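Side-chain contacts in lambda phage protein with carbohydrate-binding module (PDB 2A5Z), which is of unknown function but binds magnesium and, from its jelly-roll fold with a carbohydrate-binding module, may recognise a carbohydrate: residues C[236-239]-C[240-243]; C[190-193]-C[194-198]; C[110-113]-C[114-118]. All blocks are in the same frame, centred on the assembly; numbering follows the deposited sequence.

Contact 1: residues C[236-239]-C[240-243]; sequences TATA and GISL
Thr238 and Ile241, which meet across this bend, are tied together by one hydroxyl: Ser95 OG hydrogen-bonds both to Thr238 O and to Ile241 N. Those two backbone atoms stand 4.4 Å apart, Thr238 O to Ile241 N, too far for a direct bond, and the serine oxygen bridges them. The bend itself turns at Gly240, whose backbone angles (phi 92°, psi -2°) would press a beta carbon against the carbonyl oxygen of Ala239; with a hydrogen in its place, glycine fits.

Beyond the bend, Ile241 sends its longer branch back toward the two threonines. CG1 lies opposite the carbonyl carbon (chi1 -58°) and CD1 continues in an extended line, so that the terminal methyl does the touching. Ile241 CD1 meets the hydroxyl oxygen of Thr238 at 3.4 Å (to OG1), the two side chains meeting at a slant, while CG1 of the same isoleucine stays 3.8 Å from Thr238 OG1. Farther along, Thr236 OG1 lies 4.0 Å from Ile241 CD1, its side chain set nearly at right angles to the isoleucine. These are van der Waals contacts of the isoleucine's longer branch with the threonine hydroxyl oxygens. Threonine suits such a solvent-facing place, since its hydroxyl can face water while its methyl and carbon skeleton tolerate an apolar neighbour.

The bend lies at the surface, between strands 230-234 and 245-254 of the jelly roll. Ile241 rests on Cys234 of the first and on Gln134 of strand 134-137, while Leu243 pairs through its backbone with Ile93 of strand 90-94.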
loop_
_atom_site.group_PDB
_atom_site.type_symbol
_atom_site.label_atom_id
_atom_site.label_comp_id
_atom_site.label_asym_id
_atom_site.label_seq_id
_atom_site.Cartn_x
_atom_site.Cartn_y
_atom_site.Cartn_z
ATOM N N THR C 236 10.013 30.704 2.419
ATOM C CA THR C 236 9.371 31.813 3.125
ATOM C C THR C 236 8.029 31.407 3.735
ATOM O O THR C 236 7.484 30.329 3.441
ATOM C CB THR C 236 9.164 33.049 2.215
ATOM O OG1 THR C 236 8.151 32.769 1.239
ATOM C CG2 THR C 236 10.470 33.455 1.524
ATOM N N ALA C 237 7.504 32.289 4.581
ATOM C CA ALA C 237 6.255 32.054 5.275
ATOM C C ALA C 237 5.070 32.694 4.547
ATOM O O ALA C 237 4.101 33.111 5.184
ATOM C CB ALA C 237 6.354 32.565 6.715
ATOM N N THR C 238 5.134 32.776 3.217
ATOM C CA THR C 238 3.984 33.295 2.469
ATOM C C THR C 238 3.270 32.191 1.678
ATOM O O THR C 238 3.902 31.425 0.946
ATOM C CB THR C 238 4.302 34.572 1.606
ATOM O OG1 THR C 238 4.357 34.246 0.213
ATOM C CG2 THR C 238 5.593 35.258 2.049
ATOM N N ALA C 239 1.956 32.102 1.866
ATOM C CA ALA C 239 1.143 31.062 1.232
ATOM C C ALA C 239 0.784 31.425 -0.206
ATOM O O ALA C 239 0.864 32.586 -0.589
ATOM C CB ALA C 239 -0.120 30.813 2.041
ATOM N N GLY C 240 0.398 30.421 -0.994
ATOM C CA GLY C 240 -0.086 30.651 -2.352
ATOM C C GLY C 240 0.982 30.594 -3.433
ATOM O O GLY C 240 0.674 30.745 -4.618
ATOM N N ILE C 241 2.234 30.390 -3.029
ATOM C CA ILE C 241 3.320 30.228 -3.984
ATOM C C ILE C 241 3.314 28.788 -4.482
ATOM O O ILE C 241 3.419 27.853 -3.681
ATOM C CB ILE C 241 4.708 30.545 -3.367
ATOM C CG1 ILE C 241 4.755 31.973 -2.828
ATOM C CG2 ILE C 241 5.826 30.295 -4.397
ATOM C CD1 ILE C 241 6.038 32.301 -2.075
ATOM N N SER C 242 3.183 28.618 -5.799
ATOM C CA SER C 242 3.253 27.290 -6.411
ATOM C C SER C 242 4.670 26.738 -6.325
ATOM O O SER C 242 5.651 27.471 -6.536
ATOM C CB SER C 242 2.801 27.319 -7.875
ATOM O OG SER C 242 1.408 27.562 -7.992
ATOM N N LEU C 243 4.770 25.457 -5.985
ATOM C CA LEU C 243 6.043 24.733 -6.012
ATOM C C LEU C 243 6.028 23.794 -7.215
ATOM O O LEU C 243 5.161 23.916 -8.082
ATOM C CB LEU C 243 6.273 23.982 -4.686
ATOM C CG LEU C 243 6.201 24.850 -3.408
ATOM C CD1 LEU C 243 6.575 24.051 -2.169
ATOM C CD2 LEU C 243 7.065 26.107 -3.515
#

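Contact 2: residues C[190-193]-C[194-198]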
loop_
_atom_site.group_PDB
_atom_site.type_symbol
_atom_site.label_atom_id
_atom_site.label_comp_id
_atom_site.label_asym_id
_atom_site.label_seq_id
_atom_site.Cartn_x
_atom_site.Cartn_y
_atom_site.Cartn_z
ATOM N N LYS C 190 21.717 9.470 -10.702
ATOM C CA LYS C 190 22.420 8.184 -10.752
ATOM C C LYS C 190 23.524 8.117 -9.696
ATOM O O LYS C 190 24.462 8.910 -9.714
ATOM C CB LYS C 190 22.971 7.922 -12.165
ATOM C CG LYS C 190 23.717 6.586 -12.360
ATOM C CD LYS C 190 22.857 5.379 -12.000
ATOM C CE LYS C 190 23.398 4.110 -12.636
ATOM N NZ LYS C 190 22.802 2.943 -11.942
HETATM N N MSE C 191 23.382 7.175 -8.769
HETATM C CA MSE C 191 24.373 6.916 -7.721
HETATM C C MSE C 191 25.543 6.158 -8.333
HETATM O O MSE C 191 25.357 5.131 -8.981
HETATM C CB MSE C 191 23.718 6.098 -6.599
HETATM C CG MSE C 191 24.598 5.722 -5.399
HETATM SE SE MSE C 191 23.686 4.843 -4.081
HETATM C CE MSE C 191 22.556 6.113 -3.507
ATOM N N LEU C 192 26.749 6.674 -8.136
ATOM C CA LEU C 192 27.947 6.050 -8.680
ATOM C C LEU C 192 28.582 5.185 -7.591
ATOM O O LEU C 192 28.302 5.375 -6.401
ATOM C CB LEU C 192 28.913 7.112 -9.232
ATOM C CG LEU C 192 28.327 8.110 -10.253
ATOM C CD1 LEU C 192 29.361 9.161 -10.664
ATOM C CD2 LEU C 192 27.768 7.443 -11.501
ATOM N N THR C 193 29.419 4.233 -8.000
ATOM C CA THR C 193 29.987 3.230 -7.079
ATOM C C THR C 193 30.918 3.802 -5.994
ATOM O O THR C 193 31.223 3.111 -5.015
ATOM C CB THR C 193 30.729 2.081 -7.836
ATOM O OG1 THR C 193 31.667 2.634 -8.765
ATOM C CG2 THR C 193 29.744 1.195 -8.585
ATOM N N ASP C 194 31.378 5.040 -6.185
ATOM C CA ASP C 194 32.179 5.757 -5.184
ATOM C C ASP C 194 31.358 6.792 -4.387
ATOM O O ASP C 194 31.918 7.603 -3.646
ATOM C CB ASP C 194 33.394 6.418 -5.840
ATOM C CG ASP C 194 33.012 7.382 -6.969
ATOM O OD1 ASP C 194 31.805 7.543 -7.266
ATOM O OD2 ASP C 194 33.928 7.980 -7.574
ATOM N N ASP C 195 30.037 6.743 -4.552
ATOM C CA ASP C 195 29.063 7.611 -3.864
ATOM C C ASP C 195 29.010 9.034 -4.417
ATOM O O ASP C 195 28.353 9.904 -3.848
ATOM C CB ASP C 195 29.213 7.596 -2.328
ATOM C CG ASP C 195 27.856 7.534 -1.600
ATOM O OD1 ASP C 195 26.837 7.145 -2.219
ATOM O OD2 ASP C 195 27.810 7.855 -0.390
ATOM N N ARG C 196 29.693 9.260 -5.533
ATOM C CA ARG C 196 29.466 10.453 -6.324
ATOM C C ARG C 196 28.133 10.261 -7.028
ATOM O O ARG C 196 27.523 9.195 -6.919
ATOM C CB ARG C 196 30.587 10.661 -7.341
ATOM C CG ARG C 196 31.952 10.951 -6.728
ATOM C CD ARG C 196 32.976 11.357 -7.795
ATOM N NE ARG C 196 33.178 10.329 -8.812
ATOM C CZ ARG C 196 33.028 10.509 -10.124
ATOM N NH1 ARG C 196 32.686 11.694 -10.624
ATOM N NH2 ARG C 196 33.246 9.499 -10.947
ATOM N N PHE C 197 27.671 11.286 -7.736
ATOM C CA PHE C 197 26.405 11.205 -8.458
ATOM C C PHE C 197 26.469 11.894 -9.814
ATOM O O PHE C 197 27.301 12.782 -10.049
ATOM C CB PHE C 197 25.263 11.791 -7.622
ATOM C CG PHE C 197 25.343 13.287 -7.433
ATOM C CD1 PHE C 197 24.821 14.157 -8.386
ATOM C CD2 PHE C 197 25.947 13.828 -6.301
ATOM C CE1 PHE C 197 24.899 15.530 -8.218
ATOM C CE2 PHE C 197 26.014 15.205 -6.127
ATOM C CZ PHE C 197 25.493 16.054 -7.089
ATOM N N LYS C 198 25.580 11.470 -10.700
ATOM C CA LYS C 198 25.339 12.160 -11.951
ATOM C C LYS C 198 23.858 12.483 -12.026
ATOM O O LYS C 198 23.019 11.621 -11.738
ATOM C CB LYS C 198 25.770 11.291 -13.137
ATOM C CG LYS C 198 25.523 11.923 -14.506
ATOM C CD LYS C 198 26.239 11.166 -15.609
ATOM C CE LYS C 198 26.250 12.001 -16.885
ATOM N NZ LYS C 198 27.280 11.546 -17.862
#
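Lys190 and Lys198 form an antiparallel hydrogen-bonded pair, Lys190 N to Lys198 O at 2.7 Å and Lys198 N to Lys190 O at 3.0 Å, and the chain then reverses through a type I turn, Leu192 to Asp195. The bond from Asp195 N to Leu192 O closes the turn, and Leu192 N to Arg196 O at 2.9 Å flanks it.

Leu192 packs across the hairpin end onto Arg196: its CD1 methyl, apt for a face that makes no hydrogen bonds, sits 3.8 Å above the guanidinium centre. Asp194 CG is tucked between its own N and carbonyl carbon (chi1 57°), which turns the carboxylate to the guanidinium edge. Asp194 OD2 takes the Arg196 NE hydrogen at 2.8 Å in a nearly straight salt bridge (167°), on its syn side and in the guanidinium plane. The other oxygen, Asp194 OD1, accepts from Arg196 N at 3.2 Å, an Asx turn. Aspartate suits the place, having one oxygen for the amide and one for the guanidinium.

With Asp195 at positive phi (76°), the loop fits a 3:5 beta hairpin, a type I turn plus G1 bulge, joining strands 184-191 and 197-203. Met191, a selenomethionine, runs its CG alongside Asp195 OD1, whose carboxylate forms a salt bridge with Arg220. Phe197, on the same sheet face as Met191, lays its ring nearly parallel to that of Phe189. Lys190, on the other face, carries its amino group away to Glu117 O.

Contact 3: residues C[110-113]-C[114-118]; sequences AIFP and KESEL
Pro113 O takes two hydrogens from Ser116: the hydroxyl donates at 2.6 Å (Ser116 OG to Pro113 O), and the backbone amide at 2.8 Å (Ser116 N to Pro113 O). They approach differently, the hydroxyl tilted only 15° from the carbonyl plane and the amide 41° above it. Serine reaches the oxygen because its OG is folded between its own N and carbonyl carbon (chi1 71°). The hydrogen bond from Ser116 N closes the first turn of the 3-10 segment 114-116, and Glu117 N donates in turn to Lys114 O. Phe112 O is satisfied by Arg220 NH2.

Next to these hydrogen bonds, Leu118 CD1 sits 3.6 Å from the centroid of the Phe112 ring, almost directly over its centre, a CH-pi contact. Ile111 CG1 covers the opposite face toward the rim, and Phe49 meets the ring edge-to-face. At the surface, Glu115 folds its carboxylate against the proline, OE1 being 3.2 Å from Pro113 CG.

The doubly held carbonyl should be more polarised than a singly bonded one, and a buried serine hydroxyl keeps its bond at the edge of the Phe112 ring, so the loop turns without stranding these polar groups in its apolar surroundings.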
loop_
_atom_site.group_PDB
_atom_site.type_symbol
_atom_site.label_atom_id
_atom_site.label_comp_id
_atom_site.label_asym_id
_atom_site.label_seq_id
_atom_site.Cartn_x
_atom_site.Cartn_y
_atom_site.Cartn_z
ATOM N N ALA C 110 19.913 4.285 3.775
ATOM C CA ALA C 110 20.564 3.106 4.373
ATOM C C ALA C 110 20.443 1.844 3.526
ATOM O O ALA C 110 21.339 1.001 3.518
ATOM C CB ALA C 110 20.019 2.846 5.781
ATOM N N ILE C 111 19.328 1.730 2.811
ATOM C CA ILE C 111 19.054 0.555 1.995
ATOM C C ILE C 111 19.641 0.664 0.585
ATOM O O ILE C 111 19.592 -0.288 -0.190
ATOM C CB ILE C 111 17.525 0.247 1.936
ATOM C CG1 ILE C 111 16.759 1.397 1.278
ATOM C CG2 ILE C 111 16.981 -0.068 3.347
ATOM C CD1 ILE C 111 15.341 1.038 0.858
ATOM N N PHE C 112 20.177 1.839 0.253
ATOM C CA PHE C 112 20.811 2.054 -1.048
ATOM C C PHE C 112 22.263 2.506 -0.831
ATOM O O PHE C 112 22.591 3.677 -1.016
ATOM C CB PHE C 112 20.036 3.082 -1.892
ATOM C CG PHE C 112 18.605 2.687 -2.193
ATOM C CD1 PHE C 112 18.316 1.515 -2.895
ATOM C CD2 PHE C 112 17.548 3.498 -1.782
ATOM C CE1 PHE C 112 16.994 1.146 -3.170
ATOM C CE2 PHE C 112 16.229 3.148 -2.062
ATOM C CZ PHE C 112 15.947 1.971 -2.754
ATOM N N PRO C 113 23.141 1.575 -0.419
ATOM C CA PRO C 113 24.538 1.960 -0.279
ATOM C C PRO C 113 25.135 2.209 -1.674
ATOM O O PRO C 113 24.516 1.834 -2.681
ATOM C CB PRO C 113 25.169 0.742 0.403
ATOM C CG PRO C 113 24.305 -0.395 0.015
ATOM C CD PRO C 113 22.917 0.154 -0.094
ATOM N N LYS C 114 26.308 2.834 -1.735
ATOM C CA LYS C 114 26.917 3.222 -3.025
ATOM C C LYS C 114 26.980 2.105 -4.073
ATOM O O LYS C 114 26.779 2.348 -5.270
ATOM C CB LYS C 114 28.294 3.880 -2.829
ATOM C CG LYS C 114 29.371 3.023 -2.190
ATOM C CD LYS C 114 30.635 3.844 -1.987
ATOM C CE LYS C 114 31.790 3.009 -1.473
ATOM N NZ LYS C 114 31.703 2.821 0.009
ATOM N N GLU C 115 27.228 0.879 -3.625
ATOM C CA GLU C 115 27.322 -0.258 -4.541
ATOM C C GLU C 115 25.968 -0.679 -5.157
ATOM O O GLU C 115 25.933 -1.463 -6.105
ATOM C CB GLU C 115 28.021 -1.449 -3.862
ATOM C CG GLU C 115 27.228 -2.079 -2.733
ATOM C CD GLU C 115 27.527 -1.488 -1.347
ATOM O OE1 GLU C 115 27.011 -2.073 -0.363
ATOM O OE2 GLU C 115 28.270 -0.479 -1.230
ATOM N N SER C 116 24.868 -0.147 -4.625
ATOM C CA SER C 116 23.531 -0.397 -5.176
ATOM C C SER C 116 23.283 0.352 -6.490
ATOM O O SER C 116 22.384 -0.015 -7.260
ATOM C CB SER C 116 22.446 -0.014 -4.164
ATOM O OG SER C 116 22.354 1.394 -4.007
ATOM N N GLU C 117 24.073 1.407 -6.723
ATOM C CA GLU C 117 23.967 2.246 -7.929
ATOM C C GLU C 117 22.517 2.636 -8.207
ATOM O O GLU C 117 22.019 2.511 -9.332
ATOM C CB GLU C 117 24.570 1.554 -9.149
ATOM C CG GLU C 117 26.022 1.162 -8.985
ATOM C CD GLU C 117 26.616 0.589 -10.258
ATOM O OE1 GLU C 117 26.940 -0.617 -10.284
ATOM O OE2 GLU C 117 26.755 1.343 -11.237
ATOM N N LEU C 118 21.853 3.104 -7.156
ATOM C CA LEU C 118 20.475 3.564 -7.222
ATOM C C LEU C 118 20.278 4.574 -8.350
ATOM O O LEU C 118 21.101 5.479 -8.560
ATOM C CB LEU C 118 20.060 4.176 -5.875
ATOM C CG LEU C 118 18.700 4.878 -5.760
ATOM C CD1 LEU C 118 17.556 3.878 -5.720
ATOM C CD2 LEU C 118 18.642 5.777 -4.531
#

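In the fold
Contacts 2 and 3 are neighbours, their centres about 9 Å apart, whereas contact 1 lies about 33 Å from contact 2, centre to centre, on the opposite side of the chain's centre. Contacts 2 and 3 are partly buried and meet at one end of the six-stranded sheet, where Met191 N bonds to Leu118 O and the selenium of Met191 packs near Pro113 O; Arg220 serves both, through Asp195 and through Phe112 O. Contact 2 relies on hairpin pairing and an ion pair, contact 3 on a shared carbonyl above an aromatic core. Contact 1, a surface bend, relies on an isoleucine side chain packed against threonine hydroxyls, and on Ser95.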